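Pgp2 (Campylobacter jejuni subsp. jejuni, PDB 6XJ6) directs helical cell shape, binding peptidoglycan through a pocket on its accessory NTF2-like domain and probably trimming it as an LD-carboxypeptidase of the YkuD family. Local coordinates at residues I18-Y22 / R167-I173; L104-V108 / I283-Q287. One frame throughout, in Å; residues are numbered along the deposited sequence.

Contact 1. Residues I18-Y22 / R167-I173; sequences ISLGY and RAKKDQI
I18 carries CG1 between its backbone N and carbonyl carbon (chi1 50°), while I173 holds CG1 beside its own N (chi1 -68°) with chi2 extended, and the two side chains meet tip to tip. I173 CD1 lies 3.8 Å from I18 CB and also meets Y22 CB at 3.9 Å, so one methyl serves both residues. The I18 CD1 methyl turns instead to the backbone at the start of helix 170-188, 3.5 Å from K170 N; K169 is the N-cap there. A type I turn from I18 to G21, closed by G21 N to I18 O, presents the S19 carbonyl to the other segment: A168 N donates to S19 O over 2.8 Å at an N-H...O angle of 155°. R167 runs alongside L20, whose CD2 sits over one guanidinium face, 3.8 Å from R167 NE. A water bridges S19 OG and R167 NE, donating to the first and accepting from the second; S19 OG is also bonded to N17, and R167 NH1 forms a salt bridge with E161. I13 of helix 6-13 and Y250 of strand 249-260 also touch I173. The arrangement is a type I beta turn packed on the N-terminal end of a helix, here helix 170-188, much of which lies in the NTF2-like region.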
# COMPACT_ATOMS: atom_id res chain seq x y z
N ILE A 18 0.65 9.22 13.09
CA ILE A 18 0.20 8.69 11.82
C ILE A 18 1.34 8.61 10.81
O ILE A 18 1.11 8.44 9.61
CB ILE A 18 -1.00 9.47 11.27
CG1 ILE A 18 -0.77 10.99 11.28
CG2 ILE A 18 -2.24 9.15 12.08
CD1 ILE A 18 0.35 11.50 10.39
N SER A 19 2.59 8.69 11.28
CA SER A 19 3.73 8.79 10.38
C SER A 19 3.89 7.56 9.48
O SER A 19 4.44 7.67 8.38
CB SER A 19 5.01 9.03 11.19
OG SER A 19 5.29 7.94 12.05
N LEU A 20 3.44 6.39 9.94
CA LEU A 20 3.46 5.19 9.11
C LEU A 20 2.08 4.85 8.57
O LEU A 20 1.88 3.74 8.06
CB LEU A 20 4.04 4.01 9.88
CG LEU A 20 5.47 4.20 10.37
CD1 LEU A 20 5.94 2.97 11.14
CD2 LEU A 20 6.42 4.50 9.21
N GLY A 21 1.14 5.78 8.65
CA GLY A 21 -0.22 5.58 8.21
C GLY A 21 -1.22 5.79 9.33
O GLY A 21 -0.89 5.84 10.51
N TYR A 22 -2.48 5.90 8.92
CA TYR A 22 -3.63 6.05 9.80
C TYR A 22 -4.54 4.85 9.53
O TYR A 22 -5.02 4.68 8.41
CB TYR A 22 -4.33 7.37 9.47
CG TYR A 22 -5.52 7.78 10.32
CD1 TYR A 22 -5.49 7.70 11.70
CD2 TYR A 22 -6.65 8.30 9.71
CE1 TYR A 22 -6.58 8.11 12.45
CE2 TYR A 22 -7.75 8.71 10.45
CZ TYR A 22 -7.71 8.61 11.82
OH TYR A 22 -8.80 9.02 12.56
N ARG A 167 7.45 9.55 5.36
CA ARG A 167 6.48 9.51 6.43
C ARG A 167 5.23 10.28 6.05
O ARG A 167 5.30 11.32 5.38
CB ARG A 167 7.05 10.09 7.72
CG ARG A 167 8.27 9.33 8.24
CD ARG A 167 7.92 7.91 8.69
NE ARG A 167 9.09 7.27 9.29
CZ ARG A 167 10.01 6.58 8.61
NH1 ARG A 167 9.89 6.40 7.30
NH2 ARG A 167 11.05 6.05 9.25
N ALA A 168 4.08 9.75 6.47
CA ALA A 168 2.82 10.43 6.26
C ALA A 168 2.76 11.69 7.10
O ALA A 168 3.40 11.81 8.16
CB ALA A 168 1.66 9.51 6.64
N LYS A 169 1.98 12.66 6.62
CA LYS A 169 1.78 13.92 7.30
C LYS A 169 0.30 14.07 7.63
O LYS A 169 -0.57 13.70 6.83
CB LYS A 169 2.26 15.10 6.43
CG LYS A 169 3.72 14.99 5.99
CD LYS A 169 4.68 14.97 7.18
CE LYS A 169 6.04 14.42 6.80
NZ LYS A 169 6.91 14.24 7.99
N LYS A 170 0.02 14.63 8.81
CA LYS A 170 -1.36 14.73 9.27
C LYS A 170 -2.22 15.53 8.30
O LYS A 170 -3.36 15.15 7.99
CB LYS A 170 -1.38 15.34 10.67
CG LYS A 170 -2.74 15.61 11.25
CD LYS A 170 -2.62 16.19 12.66
CE LYS A 170 -3.96 16.61 13.27
NZ LYS A 170 -3.77 17.35 14.55
N ASP A 171 -1.69 16.64 7.78
CA ASP A 171 -2.46 17.47 6.87
C ASP A 171 -2.79 16.73 5.58
O ASP A 171 -3.86 16.91 5.01
CB ASP A 171 -1.70 18.75 6.54
CG ASP A 171 -2.49 19.69 5.64
OD1 ASP A 171 -3.38 20.39 6.16
OD2 ASP A 171 -2.22 19.70 4.42
N GLN A 172 -1.86 15.88 5.12
CA GLN A 172 -2.07 15.12 3.90
C GLN A 172 -3.10 14.01 4.10
O GLN A 172 -3.95 13.78 3.23
CB GLN A 172 -0.73 14.53 3.42
CG GLN A 172 0.27 15.58 2.94
CD GLN A 172 1.67 15.02 2.68
OE1 GLN A 172 1.96 13.85 2.93
NE2 GLN A 172 2.55 15.88 2.18
N ILE A 173 -3.02 13.29 5.22
CA ILE A 173 -4.02 12.27 5.49
C ILE A 173 -5.40 12.89 5.59
O ILE A 173 -6.38 12.38 5.04
CB ILE A 173 -3.65 11.47 6.75
CG1 ILE A 173 -2.39 10.64 6.47
CG2 ILE A 173 -4.82 10.61 7.22
CD1 ILE A 173 -1.96 9.78 7.62
O HOH W 1 7.96 7.29 12.17

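Contact 2. Residues L104-V108 / I283-Q287; sequences LLDKV and ILAEQ
A short helix in the L,D-transpeptidase catalytic region, 104-108, packs here on a classic beta bulge at the last strand of the NTF2-like sheet, where L284 and A285 both face Y272 of strand 263-275. The evidence for an apolar joint is that L104, L105 and V108 all approach the small A285 side chain. V108 CG2 lies 3.9 Å from A285 CB, and L105 CD1 reaches the same methyl at 4.0 Å. The spacing of L104 and V108, one helical turn apart and linked by V108 N to L104 O, puts both on the face turned to the strand. L105 has CG anti to its backbone N (chi1 -179°), and chi2 of 66° then turns CD1 to L284 CB at 3.9 Å; the two leucine side chains cross obliquely, and M249 touches both. Beyond A285, L104 CD2 rests against the last peptide of the chain, 3.4 Å from E286 C and equally close to Q287 N, and it meets Q287 CB at 3.8 Å. The E286 side chain starts away from the helix: its carboxylate pairs with K269 and forms a hydrogen bond with Y199. Q287 bonds through NE2 to the D268 carbonyl and through its terminal O to K269, whereas the helix meets the strand through apolar side chains. Y272 also touches L104 and L105, extending the interface onto the neighbouring strand. The whole is a helix-on-sheet interface between two domains, built around a bulged C-terminal strand.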
# COMPACT_ATOMS: atom_id res chain seq x y z
N LEU A 104 -1.44 -3.61 -7.43
CA LEU A 104 -2.24 -3.15 -8.55
C LEU A 104 -1.54 -2.03 -9.31
O LEU A 104 -1.58 -1.99 -10.55
CB LEU A 104 -3.61 -2.69 -8.06
CG LEU A 104 -4.53 -2.12 -9.14
CD1 LEU A 104 -4.92 -3.19 -10.15
CD2 LEU A 104 -5.76 -1.51 -8.49
N LEU A 105 -0.93 -1.09 -8.60
CA LEU A 105 -0.24 0.01 -9.28
C LEU A 105 0.92 -0.53 -10.12
O LEU A 105 1.08 -0.16 -11.29
CB LEU A 105 0.26 1.03 -8.25
CG LEU A 105 0.99 2.24 -8.83
CD1 LEU A 105 0.06 3.11 -9.67
CD2 LEU A 105 1.61 3.04 -7.70
N ASP A 106 1.73 -1.41 -9.54
CA ASP A 106 2.77 -2.09 -10.30
C ASP A 106 2.20 -2.71 -11.56
O ASP A 106 2.76 -2.56 -12.66
CB ASP A 106 3.40 -3.19 -9.44
CG ASP A 106 4.13 -2.66 -8.22
OD1 ASP A 106 4.73 -1.57 -8.29
OD2 ASP A 106 4.12 -3.37 -7.19
N LYS A 107 1.08 -3.42 -11.43
CA LYS A 107 0.54 -4.15 -12.57
C LYS A 107 0.06 -3.21 -13.67
O LYS A 107 0.34 -3.44 -14.85
CB LYS A 107 -0.60 -5.07 -12.13
CG LYS A 107 -0.16 -6.27 -11.31
CD LYS A 107 -1.38 -7.07 -10.88
CE LYS A 107 -1.00 -8.34 -10.15
NZ LYS A 107 -2.22 -9.11 -9.80
N VAL A 108 -0.68 -2.15 -13.31
CA VAL A 108 -1.19 -1.27 -14.35
C VAL A 108 -0.08 -0.47 -15.00
O VAL A 108 -0.23 0.01 -16.13
CB VAL A 108 -2.36 -0.38 -13.88
CG1 VAL A 108 -3.49 -1.24 -13.35
CG2 VAL A 108 -1.91 0.63 -12.84
N ILE A 283 -6.19 9.85 -8.43
CA ILE A 283 -6.14 8.40 -8.41
C ILE A 283 -5.29 7.91 -9.58
O ILE A 283 -5.51 8.30 -10.73
CB ILE A 283 -7.56 7.81 -8.48
CG1 ILE A 283 -8.35 8.21 -7.23
CG2 ILE A 283 -7.53 6.29 -8.64
CD1 ILE A 283 -9.83 8.05 -7.37
N LEU A 284 -4.32 7.04 -9.27
CA LEU A 284 -3.43 6.45 -10.27
C LEU A 284 -3.79 5.02 -10.61
O LEU A 284 -3.47 4.55 -11.71
CB LEU A 284 -1.99 6.48 -9.76
CG LEU A 284 -1.49 7.86 -9.32
CD1 LEU A 284 -0.14 7.76 -8.63
CD2 LEU A 284 -1.41 8.76 -10.52
N ALA A 285 -4.44 4.31 -9.69
CA ALA A 285 -4.89 2.95 -9.90
C ALA A 285 -6.02 2.68 -8.93
O ALA A 285 -5.97 3.14 -7.78
CB ALA A 285 -3.76 1.94 -9.68
N GLU A 286 -7.03 1.95 -9.39
CA GLU A 286 -8.21 1.72 -8.58
C GLU A 286 -8.67 0.28 -8.73
O GLU A 286 -8.87 -0.21 -9.85
CB GLU A 286 -9.36 2.66 -8.98
CG GLU A 286 -10.69 2.31 -8.32
CD GLU A 286 -11.78 3.32 -8.61
OE1 GLU A 286 -11.55 4.22 -9.45
OE2 GLU A 286 -12.88 3.19 -8.02
N GLN A 287 -8.84 -0.38 -7.59
CA GLN A 287 -9.61 -1.60 -7.48
C GLN A 287 -10.95 -1.20 -6.86
O GLN A 287 -12.01 -1.45 -7.42
CB GLN A 287 -8.90 -2.60 -6.58
CG GLN A 287 -9.68 -3.87 -6.35
CD GLN A 287 -8.95 -4.84 -5.46
OE1 GLN A 287 -7.83 -5.25 -5.76
NE2 GLN A 287 -9.58 -5.21 -4.35
OXT GLN A 287 -10.98 -0.61 -5.77

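In the fold
Contacts 1 and 2 are separate points of packing: their centres are 21 Å apart, their nearest atoms about 13 Å, and they do not touch. Along the chain their segments alternate, 18-22, 104-108, 167-173 and 283-287, so the two contacts cross in chain order. Both involve the antiparallel NTF2-like sheet: Y22 pairs with I238 of strand 232-240 and Y250 of strand 249-260 touches A168 and I173 in contact 1, while M249 and Y272 border contact 2. Contact 1 joins the N-terminal turn to helix 170-188, whereas contact 2 joins catalytic-region helix 104-108 to the chain's end. Both lie away from the predicted active-site residues H119 and C136.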